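Side-chain contacts in Lmo0547 protein (Listeria monocytogenes, PDB 4R9N), which is a putative SorC-family transcriptional regulator that probably binds DNA sequence-specifically and a carbohydrate: residues E124-T127 against D128-N132; K194-T198 against E199-H203. One frame throughout, in Å; residues are numbered along the deposited sequence.

Interaction 1 of 2, residues E124-T127 against D128-N132; sequences EMKT and DLSKN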
loop_
_atom_site.group_PDB
_atom_site.type_symbol
_atom_site.label_atom_id
_atom_site.label_comp_id
_atom_site.label_asym_id
_atom_site.label_seq_id
_atom_site.Cartn_x
_atom_site.Cartn_y
_atom_site.Cartn_z
ATOM N N GLU A 124 -24.192 4.610 10.062
ATOM C CA GLU A 124 -24.297 5.014 11.472
ATOM C C GLU A 124 -23.234 4.279 12.319
ATOM O O GLU A 124 -22.620 4.847 13.253
ATOM C CB GLU A 124 -25.738 4.741 11.934
ATOM C CG GLU A 124 -26.100 5.273 13.306
ATOM C CD GLU A 124 -27.521 4.913 13.722
ATOM O OE1 GLU A 124 -27.651 4.409 14.869
ATOM O OE2 GLU A 124 -28.491 5.124 12.924
HETATM N N MSE A 125 -23.010 3.015 11.992
HETATM C CA MSE A 125 -21.999 2.209 12.733
HETATM C C MSE A 125 -20.626 2.726 12.411
HETATM O O MSE A 125 -19.779 2.831 13.304
HETATM C CB MSE A 125 -22.010 0.726 12.377
HETATM C CG MSE A 125 -21.158 -0.111 13.324
HETATM SE SE MSE A 125 -21.409 -2.016 12.846
HETATM C CE MSE A 125 -20.673 -2.817 14.478
ATOM N N LYS A 126 -20.423 3.027 11.132
ATOM C CA LYS A 126 -19.137 3.537 10.628
ATOM C C LYS A 126 -18.837 4.789 11.428
ATOM O O LYS A 126 -17.739 4.972 11.960
ATOM C CB LYS A 126 -19.210 3.794 9.101
ATOM C CG LYS A 126 -18.334 4.943 8.495
ATOM C CD LYS A 126 -16.860 4.745 8.715
ATOM C CE LYS A 126 -15.956 5.397 7.678
ATOM N NZ LYS A 126 -15.900 6.875 7.653
ATOM N N THR A 127 -19.847 5.628 11.551
ATOM C CA THR A 127 -19.685 6.895 12.247
ATOM C C THR A 127 -19.360 6.761 13.727
ATOM O O THR A 127 -18.475 7.465 14.195
ATOM C CB THR A 127 -20.935 7.768 12.091
ATOM O OG1 THR A 127 -21.287 7.855 10.698
ATOM C CG2 THR A 127 -20.678 9.155 12.669
ATOM N N ASP A 128 -20.072 5.895 14.461
ATOM C CA ASP A 128 -19.751 5.591 15.865
ATOM C C ASP A 128 -18.315 5.070 16.092
ATOM O O ASP A 128 -17.640 5.452 17.043
ATOM C CB ASP A 128 -20.677 4.493 16.392
ATOM C CG ASP A 128 -22.072 4.967 16.629
ATOM O OD1 ASP A 128 -22.317 6.184 16.427
ATOM O OD2 ASP A 128 -22.931 4.123 17.022
ATOM N N LEU A 129 -17.890 4.137 15.242
ATOM C CA LEU A 129 -16.558 3.564 15.346
ATOM C C LEU A 129 -15.506 4.619 15.056
ATOM O O LEU A 129 -14.541 4.761 15.802
ATOM C CB LEU A 129 -16.372 2.410 14.348
ATOM C CG LEU A 129 -17.114 1.127 14.694
ATOM C CD1 LEU A 129 -17.234 0.219 13.483
ATOM C CD2 LEU A 129 -16.354 0.395 15.768
ATOM N N SER A 130 -15.660 5.323 13.941
ATOM C CA SER A 130 -14.709 6.364 13.593
ATOM C C SER A 130 -14.481 7.336 14.759
ATOM O O SER A 130 -13.354 7.822 14.934
ATOM C CB SER A 130 -15.154 7.113 12.333
ATOM O OG SER A 130 -14.927 6.304 11.189
ATOM N N LYS A 131 -15.524 7.594 15.563
ATOM C CA LYS A 131 -15.402 8.475 16.729
ATOM C C LYS A 131 -15.061 7.805 18.095
ATOM O O LYS A 131 -14.858 8.499 19.078
ATOM C CB LYS A 131 -16.683 9.338 16.877
ATOM C CG LYS A 131 -17.763 8.728 17.767
ATOM C CD LYS A 131 -19.028 9.575 17.796
ATOM C CE LYS A 131 -19.989 9.121 18.897
ATOM N NZ LYS A 131 -20.997 10.170 19.259
ATOM N N ASN A 132 -15.014 6.486 18.210
ATOM C CA ASN A 132 -14.466 5.912 19.451
ATOM C C ASN A 132 -13.028 6.402 19.638
ATOM O O ASN A 132 -12.269 6.499 18.644
ATOM C CB ASN A 132 -14.455 4.369 19.400
ATOM C CG ASN A 132 -13.452 3.749 20.379
ATOM O OD1 ASN A 132 -12.332 3.448 20.018
ATOM N ND2 ASN A 132 -13.851 3.600 21.620
HETATM O O HOH W 1 -25.520 5.310 16.969
#
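Asp128 meets Glu124 one helical turn back, through backbone and solvent together. Its amide N reaches Glu124 O at 3.0 Å with an N-H...O angle of 169°. The two carboxylates, of like charge, stay 5.2 Å apart between Glu124 OE1 and Asp128 OD2, and one water joins them by donating to both, 2.8 Å from Asp128 OD2; those two donated bonds probably ease the repulsion. Leu129 repeats the backbone bond to Met125 O, and beside it Leu129 CD1 lies 3.9 Å from CG of Met125, a selenomethionine whose chain crosses the leucine obliquely. Ser130 grips Lys126 O twice: by its N at 2.9 Å, almost straight, and weakly by OG at 3.2 Å. A chi1 of -75° places Ser130 OG beside its own N, turned back to that carbonyl and 3.5 Å from Lys126 CD. Lys131 N continues the series on Thr127 O with a more bent angle, 144°, while Thr127 OG1 bonds to Thr123 O. Asn132 then caps the next helix, its OD1 accepting from Ile135 N. The i to i+4 bonds mark a short surface alpha-helix, 123-131, and the N-cap at Asn132 starts the next, 133-143.

Interaction 2 of 2, residues K194-T198 against E199-H203; sequences KEAKT and EINTH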
loop_
_atom_site.group_PDB
_atom_site.type_symbol
_atom_site.label_atom_id
_atom_site.label_comp_id
_atom_site.label_asym_id
_atom_site.label_seq_id
_atom_site.Cartn_x
_atom_site.Cartn_y
_atom_site.Cartn_z
ATOM N N LYS A 194 -7.616 10.888 -7.761
ATOM C CA LYS A 194 -8.457 11.359 -6.664
ATOM C C LYS A 194 -9.490 10.305 -6.337
ATOM O O LYS A 194 -9.885 9.555 -7.217
ATOM C CB LYS A 194 -9.116 12.677 -6.984
ATOM C CG LYS A 194 -8.080 13.759 -7.303
ATOM C CD LYS A 194 -8.705 15.143 -7.417
ATOM C CE LYS A 194 -7.646 16.232 -7.222
ATOM N NZ LYS A 194 -6.490 16.082 -8.157
ATOM N N GLU A 195 -9.914 10.258 -5.078
ATOM C CA GLU A 195 -10.896 9.246 -4.672
ATOM C C GLU A 195 -12.161 9.477 -5.455
ATOM O O GLU A 195 -12.638 10.627 -5.526
ATOM C CB GLU A 195 -11.232 9.329 -3.179
ATOM C CG GLU A 195 -10.059 8.899 -2.343
ATOM C CD GLU A 195 -10.369 8.588 -0.894
ATOM O OE1 GLU A 195 -11.492 8.105 -0.578
ATOM O OE2 GLU A 195 -9.438 8.802 -0.070
ATOM N N ALA A 196 -12.721 8.409 -6.030
ATOM C CA ALA A 196 -14.014 8.495 -6.656
ATOM C C ALA A 196 -15.116 8.826 -5.638
ATOM O O ALA A 196 -15.052 8.476 -4.433
ATOM C CB ALA A 196 -14.359 7.217 -7.415
ATOM N N LYS A 197 -16.148 9.508 -6.142
ATOM C CA LYS A 197 -17.354 9.736 -5.362
ATOM C C LYS A 197 -18.221 8.494 -5.385
ATOM O O LYS A 197 -19.011 8.324 -6.285
ATOM C CB LYS A 197 -18.130 10.913 -5.933
ATOM C CG LYS A 197 -17.390 12.247 -5.789
ATOM C CD LYS A 197 -18.404 13.372 -5.971
ATOM C CE LYS A 197 -17.785 14.725 -6.307
ATOM N NZ LYS A 197 -17.807 15.605 -5.100
ATOM N N THR A 198 -18.056 7.648 -4.394
ATOM C CA THR A 198 -18.687 6.357 -4.365
ATOM C C THR A 198 -18.767 5.960 -2.922
ATOM O O THR A 198 -17.899 6.310 -2.102
ATOM C CB THR A 198 -17.960 5.297 -5.271
ATOM O OG1 THR A 198 -18.732 4.099 -5.320
ATOM C CG2 THR A 198 -16.593 4.925 -4.746
ATOM N N GLU A 199 -19.864 5.293 -2.610
ATOM C CA GLU A 199 -20.169 4.789 -1.271
ATOM C C GLU A 199 -19.025 4.096 -0.573
ATOM O O GLU A 199 -18.726 4.410 0.575
ATOM C CB GLU A 199 -21.367 3.805 -1.346
ATOM C CG GLU A 199 -21.783 3.182 -0.009
ATOM C CD GLU A 199 -21.234 1.775 0.259
ATOM O OE1 GLU A 199 -20.829 1.055 -0.673
ATOM O OE2 GLU A 199 -21.246 1.363 1.442
ATOM N N ILE A 200 -18.405 3.119 -1.242
ATOM C CA ILE A 200 -17.305 2.377 -0.644
ATOM C C ILE A 200 -16.256 3.317 0.013
ATOM O O ILE A 200 -15.864 3.097 1.149
ATOM C CB ILE A 200 -16.627 1.375 -1.634
ATOM C CG1 ILE A 200 -17.580 0.183 -1.915
ATOM C CG2 ILE A 200 -15.331 0.852 -1.033
ATOM C CD1 ILE A 200 -16.959 -0.957 -2.707
ATOM N N ASN A 201 -15.810 4.346 -0.684
ATOM C CA ASN A 201 -14.758 5.240 -0.173
ATOM C C ASN A 201 -15.156 5.942 1.109
ATOM O O ASN A 201 -14.284 6.238 1.937
ATOM C CB ASN A 201 -14.273 6.286 -1.191
ATOM C CG ASN A 201 -13.391 5.678 -2.287
ATOM O OD1 ASN A 201 -12.813 4.577 -2.092
ATOM N ND2 ASN A 201 -13.386 6.307 -3.474
ATOM N N THR A 202 -16.449 6.222 1.279
ATOM C CA THR A 202 -16.881 6.908 2.474
ATOM C C THR A 202 -17.152 5.954 3.643
ATOM O O THR A 202 -17.532 6.396 4.750
ATOM C CB THR A 202 -18.165 7.727 2.210
ATOM O OG1 THR A 202 -19.193 6.835 1.796
ATOM C CG2 THR A 202 -17.922 8.805 1.152
ATOM N N HIS A 203 -17.048 4.648 3.427
ATOM C CA HIS A 203 -17.322 3.662 4.451
ATOM C C HIS A 203 -16.071 2.879 4.907
ATOM O O HIS A 203 -16.143 1.907 5.639
ATOM C CB HIS A 203 -18.467 2.750 3.989
ATOM C CG HIS A 203 -19.806 3.451 3.974
ATOM N ND1 HIS A 203 -20.156 4.380 3.004
ATOM C CD2 HIS A 203 -20.840 3.414 4.831
ATOM C CE1 HIS A 203 -21.364 4.867 3.267
ATOM N NE2 HIS A 203 -21.818 4.263 4.344
#
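Residues 194-198 run in a loop after strand 187-190, extended at Thr198, and the chain then passes into the short, weakly bonded helix 199-202, helical from Glu199 on. This loop-to-helix junction lies beside the two-stranded antiparallel sheet of the putative sugar-binding domain, whose core is a seven-stranded parallel sheet consistent with a Rossmann-like fold. The backbone link across it is slight: Asn201 N approaches Thr198 O at 3.2 Å, but its N-H...O angle of 125° makes the bond weak.

The firmer tie comes from the Asn201 side chain, which reaches back over the bend. Its ND2 donates to Ala196 O at 2.9 Å, and the acceptor lies close to the amide plane, so the N-H is well aimed. Because CG stands beside Asn201's own N, the amide is carried toward the preceding loop, and OD1 can accept from Phe188 N of strand 187-190. Both ends of this buried amide are thus engaged, which should fix its rotation. Thr198 CG2 lies 3.7 Å from Asn201 ND2, while Thr198 OG1 bonds to Glu174 OE2. Glu195 approaches from another side: Glu195 OE1 is 3.4 Å from Asn201 CB, with the carboxylate and amide planes 76° apart, so the two flat groups cross steeply rather than stack. That carboxylate is held by a salt bridge from OE1 to Arg187 and by Leu209 N at OE2.

Within the helical turn, Glu199 O collects three donors: Thr202 N, Thr202 OG1 and His203 ND1. The imidazole's own bond to the carbonyl is 2.8 Å from His203 ND1 to Glu199 O, with ND1 sitting above the carbonyl plane and 39° out of it.

How the interactions relate
From the N terminus, interaction 1 comes first: it lies along helix 123-131 and ends at Asn132, the N-cap of helix 133-143, before interaction 2 begins, so the two are in series and neither encloses the other. Each closes a short local turn: residues 124-132 along a surface helix, residues 194-203 at the passage from strand 187-190 into helix 199-202. Their centres lie about 17 Å apart, yet their edges meet, with Lys126 CE 3.7 Å from His203 C and a weak bond from Lys126 NZ to Thr202 O. A second tie runs from His203 NE2 to Thr123 OG1, at the start of helix 123-131. These links join that helix to the region that follows the two-stranded antiparallel sheet.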